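Local atomic coordinates of halohydrin epoxidase A (Corynebacterium sp., PDB entry 4Z9F), a protein that probably converts vicinal halohydrins into epoxides with release of hydrogen halide, on a Rossmann-type fold of the short-chain dehydrogenase/reductase kind. Residues T94-A97 against D98-V102; P145-G148 against P149-A153. The protein carries 1 engineered substitution. One frame throughout, in Å; residues are numbered along the deposited sequence.

Contact 1 of 2, residues T94-A97 against D98-V102; sequences TSEA and DIRQV
E96 and R100 pair one turn apart at the start of helix 96-123. Their side chains run side by side and point the same way. The E96 chain stays extended, with CG anti to the backbone N (chi1 -176°), which carries the carboxylate out beside the guanidinium. R100 grips it side-on, and both of its donors converge on one oxygen. R100 NH2 donates to E96 OE2 at 2.9 Å, meeting the anti lone pair of that oxygen. NE of R100 reaches the same OE2 at 3.1 Å, on the same anti side but slightly out of the carboxylate plane. OE2 lies in the guanidinium plane, while the two planar groups are turned 39° apart. Beyond this pair, NH1 of R100 forms a salt bridge with E104 of the second subunit.

S95 is the N-cap. Its OG accepts from D98 N at 3.1 Å. I99 N also bonds to S95 O, as a helix backbone does. A water accepts from S95 N and donates to D98 OD2, tying the backbone of the cap residue to the D98 carboxylate. T94 CG2 rests on D98 CB at 3.6 Å, the two side chains crossing at about a right angle.

The chemistry implies a helix start closed by a serine cap. An arginine held between two carboxylates, one from each subunit, probably has its charge well balanced.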
loop_
_atom_site.group_PDB
_atom_site.type_symbol
_atom_site.label_atom_id
_atom_site.label_comp_id
_atom_site.label_asym_id
_atom_site.label_seq_id
_atom_site.Cartn_x
_atom_site.Cartn_y
_atom_site.Cartn_z
ATOM N N THR C 94 -6.716 11.877 26.381
ATOM C CA THR C 94 -8.033 11.949 25.767
ATOM C C THR C 94 -8.999 11.020 26.500
ATOM O O THR C 94 -8.659 9.880 26.832
ATOM C CB THR C 94 -7.946 11.589 24.278
ATOM O OG1 THR C 94 -7.101 12.529 23.600
ATOM C CG2 THR C 94 -9.321 11.616 23.629
ATOM N N SER C 95 -10.204 11.522 26.774
ATOM C CA SER C 95 -11.188 10.749 27.520
ATOM C C SER C 95 -11.684 9.558 26.709
ATOM O O SER C 95 -11.709 9.584 25.476
ATOM C CB SER C 95 -12.385 11.619 27.901
ATOM O OG SER C 95 -13.136 11.950 26.748
ATOM N N GLU C 96 -12.088 8.508 27.429
ATOM C CA GLU C 96 -12.718 7.359 26.788
ATOM C C GLU C 96 -13.881 7.795 25.910
ATOM O O GLU C 96 -14.051 7.288 24.795
ATOM C CB GLU C 96 -13.191 6.359 27.851
ATOM C CG GLU C 96 -13.770 5.083 27.273
ATOM C CD GLU C 96 -13.987 3.998 28.313
ATOM O OE1 GLU C 96 -13.590 4.185 29.487
ATOM O OE2 GLU C 96 -14.554 2.950 27.959
ATOM N N ALA C 97 -14.681 8.754 26.387
ATOM C CA ALA C 97 -15.862 9.179 25.640
ATOM C C ALA C 97 -15.477 9.812 24.310
ATOM O O ALA C 97 -16.177 9.637 23.303
ATOM C CB ALA C 97 -16.689 10.159 26.476
ATOM N N ASP C 98 -14.378 10.568 24.289
ATOM C CA ASP C 98 -13.931 11.182 23.045
ATOM C C ASP C 98 -13.391 10.133 22.073
ATOM O O ASP C 98 -13.693 10.183 20.876
ATOM C CB ASP C 98 -12.879 12.249 23.345
ATOM C CG ASP C 98 -13.484 13.553 23.862
ATOM O OD1 ASP C 98 -14.713 13.599 24.110
ATOM O OD2 ASP C 98 -12.716 14.531 24.029
ATOM N N ILE C 99 -12.588 9.185 22.567
ATOM C CA ILE C 99 -12.139 8.067 21.732
ATOM C C ILE C 99 -13.336 7.371 21.096
ATOM O O ILE C 99 -13.383 7.152 19.881
ATOM C CB ILE C 99 -11.303 7.074 22.558
ATOM C CG1 ILE C 99 -9.985 7.704 23.036
ATOM C CG2 ILE C 99 -11.030 5.815 21.747
ATOM C CD1 ILE C 99 -9.296 6.884 24.121
ATOM N N ARG C 100 -14.332 7.023 21.915
ATOM C CA ARG C 100 -15.501 6.334 21.380
ATOM C C ARG C 100 -16.261 7.212 20.393
ATOM O O ARG C 100 -16.766 6.716 19.379
ATOM C CB ARG C 100 -16.413 5.879 22.517
ATOM C CG ARG C 100 -15.794 4.770 23.358
ATOM C CD ARG C 100 -16.745 4.236 24.417
ATOM N NE ARG C 100 -16.067 3.275 25.286
ATOM C CZ ARG C 100 -15.868 2.000 24.966
ATOM N NH1 ARG C 100 -16.303 1.540 23.801
ATOM N NH2 ARG C 100 -15.232 1.187 25.809
ATOM N N GLN C 101 -16.357 8.517 20.665
ATOM C CA GLN C 101 -17.070 9.386 19.732
ATOM C C GLN C 101 -16.354 9.479 18.392
ATOM O O GLN C 101 -16.997 9.685 17.356
ATOM C CB GLN C 101 -17.240 10.785 20.315
ATOM C CG GLN C 101 -17.980 11.709 19.368
ATOM C CD GLN C 101 -18.159 13.088 19.929
ATOM O OE1 GLN C 101 -17.756 13.364 21.059
ATOM N NE2 GLN C 101 -18.747 13.974 19.141
ATOM N N VAL C 102 -15.029 9.361 18.393
ATOM C CA VAL C 102 -14.295 9.389 17.131
ATOM C C VAL C 102 -14.683 8.192 16.278
ATOM O O VAL C 102 -14.987 8.323 15.083
ATOM C CB VAL C 102 -12.781 9.429 17.396
ATOM C CG1 VAL C 102 -12.008 9.171 16.105
ATOM C CG2 VAL C 102 -12.403 10.769 18.014
HETATM O O HOH W 1 -10.776 14.311 26.059
#

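Contact 2 of 2, residues P145-G148 against P149-A153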
loop_
_atom_site.group_PDB
_atom_site.type_symbol
_atom_site.label_atom_id
_atom_site.label_comp_id
_atom_site.label_asym_id
_atom_site.label_seq_id
_atom_site.Cartn_x
_atom_site.Cartn_y
_atom_site.Cartn_z
ATOM N N PRO C 145 -3.774 10.285 15.667
ATOM C CA PRO C 145 -3.618 8.884 16.086
ATOM C C PRO C 145 -4.907 8.194 16.503
ATOM O O PRO C 145 -4.878 6.986 16.770
ATOM C CB PRO C 145 -2.654 8.981 17.271
ATOM C CG PRO C 145 -3.010 10.323 17.892
ATOM C CD PRO C 145 -3.463 11.221 16.770
ATOM N N LEU C 146 -6.021 8.911 16.604
ATOM C CA LEU C 146 -7.318 8.288 16.837
ATOM C C LEU C 146 -8.234 8.430 15.638
ATOM O O LEU C 146 -8.913 7.467 15.258
ATOM C CB LEU C 146 -7.991 8.899 18.071
ATOM C CG LEU C 146 -7.212 8.679 19.371
ATOM C CD1 LEU C 146 -7.846 9.460 20.503
ATOM C CD2 LEU C 146 -7.149 7.193 19.700
ATOM N N TYR C 147 -8.227 9.625 15.045
ATOM C CA TYR C 147 -8.943 9.917 13.805
ATOM C C TYR C 147 -8.452 9.053 12.651
ATOM O O TYR C 147 -9.250 8.594 11.827
ATOM C CB TYR C 147 -8.755 11.400 13.489
ATOM C CG TYR C 147 -9.391 11.983 12.242
ATOM C CD1 TYR C 147 -8.646 12.169 11.087
ATOM C CD2 TYR C 147 -10.695 12.449 12.253
ATOM C CE1 TYR C 147 -9.202 12.752 9.957
ATOM C CE2 TYR C 147 -11.263 13.023 11.130
ATOM C CZ TYR C 147 -10.508 13.179 9.984
ATOM O OH TYR C 147 -11.052 13.755 8.855
ATOM N N GLY C 148 -7.139 8.839 12.556
ATOM C CA GLY C 148 -6.589 7.991 11.524
ATOM C C GLY C 148 -7.150 6.580 11.566
ATOM O O GLY C 148 -7.699 6.089 10.574
ATOM N N PRO C 149 -6.980 5.882 12.697
ATOM C CA PRO C 149 -7.578 4.541 12.825
ATOM C C PRO C 149 -9.049 4.478 12.431
ATOM O O PRO C 149 -9.452 3.565 11.697
ATOM C CB PRO C 149 -7.364 4.228 14.308
ATOM C CG PRO C 149 -6.035 4.869 14.588
ATOM C CD PRO C 149 -6.048 6.162 13.805
ATOM N N ALA C 150 -9.854 5.438 12.880
ATOM C CA ALA C 150 -11.276 5.422 12.534
ATOM C C ALA C 150 -11.496 5.589 11.030
ATOM O O ALA C 150 -12.351 4.912 10.441
ATOM C CB ALA C 150 -12.009 6.504 13.326
ATOM N N ARG C 151 -10.750 6.491 10.389
ATOM C CA ARG C 151 -10.854 6.621 8.938
ATOM C C ARG C 151 -10.386 5.348 8.234
ATOM O O ARG C 151 -10.997 4.913 7.253
ATOM C CB ARG C 151 -10.038 7.815 8.441
ATOM C CG ARG C 151 -10.559 9.177 8.889
ATOM C CD ARG C 151 -11.908 9.508 8.266
ATOM N NE ARG C 151 -12.252 10.921 8.439
ATOM C CZ ARG C 151 -13.418 11.452 8.096
ATOM N NH1 ARG C 151 -13.638 12.742 8.284
ATOM N NH2 ARG C 151 -14.371 10.685 7.587
ATOM N N ALA C 152 -9.283 4.759 8.693
ATOM C CA ALA C 152 -8.779 3.557 8.021
ATOM C C ALA C 152 -9.773 2.407 8.117
ATOM O O ALA C 152 -9.873 1.594 7.192
ATOM C CB ALA C 152 -7.428 3.137 8.607
ATOM N N ALA C 153 -10.496 2.304 9.231
ATOM C CA ALA C 153 -11.517 1.262 9.328
ATOM C C ALA C 153 -12.545 1.404 8.214
ATOM O O ALA C 153 -12.943 0.410 7.598
ATOM C CB ALA C 153 -12.199 1.302 10.702
#
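Y147 and R151 meet through the ring and hydroxyl of the tyrosine, one turn apart on helix 147-165. This is the Y-x-x-x-R spacing of halohydrin dehalogenases, where related short-chain dehydrogenases carry Y-x-x-x-K. The two are therefore probably the catalytic tyrosine and arginine. R151 NH1 donates to Y147 OH at 2.8 Å, with the oxygen close to the guanidinium plane. R151 CG lies over one ring face; beyond it the chain bends at chi2 (-67°), which turns the guanidinium to the Y147 hydroxyl. CG sits 4.1 Å from the centroid of the Y147 ring, a CH-pi contact offset toward the rim. The ring and guanidinium planes are almost perpendicular, at 89°.

The helix backbone fixes this spacing. R151 N bonds to Y147 O at 3.0 Å, and the neighbouring bond from A152 N to G148 O is 2.8 Å. A150 N reaches L146 O at a longer 3.3 Å.

Further out, R151 NH2 donates to D80 O, just after strand 73-79. L106 of helix 96-123 packs against both Y147 and R151. P149, in the first turn of the helix, packs on L157 of the second subunit.

Just before the helix, the buried carbonyl P145 O has no polar partner in the model. P149 has no N-H to offer it, and the ring atom P149 CG lies 3.3 Å from P145 O.

In the fold
Contacts 1 and 2 open two helices, 96-123 and 147-165, which pack on each other. The centres of the two contacts are about 12 Å apart. V102 of contact 1 makes much of the join: V102 CG1 lies 3.6 Å from L146 O and 3.9 Å from A150 CB. Next to it, I99 CG1 touches L146 CD1 at 3.8 Å. Both contacts also reach the second subunit, contact 1 through polar and nonpolar groups and contact 2 through packing. Their roles differ. Residues 145-153 hold the probable catalytic pair, whereas residues 94-102 form a partly buried helix start, with I99 and V102 packed against L146 and, for V102, also Y147 and A150.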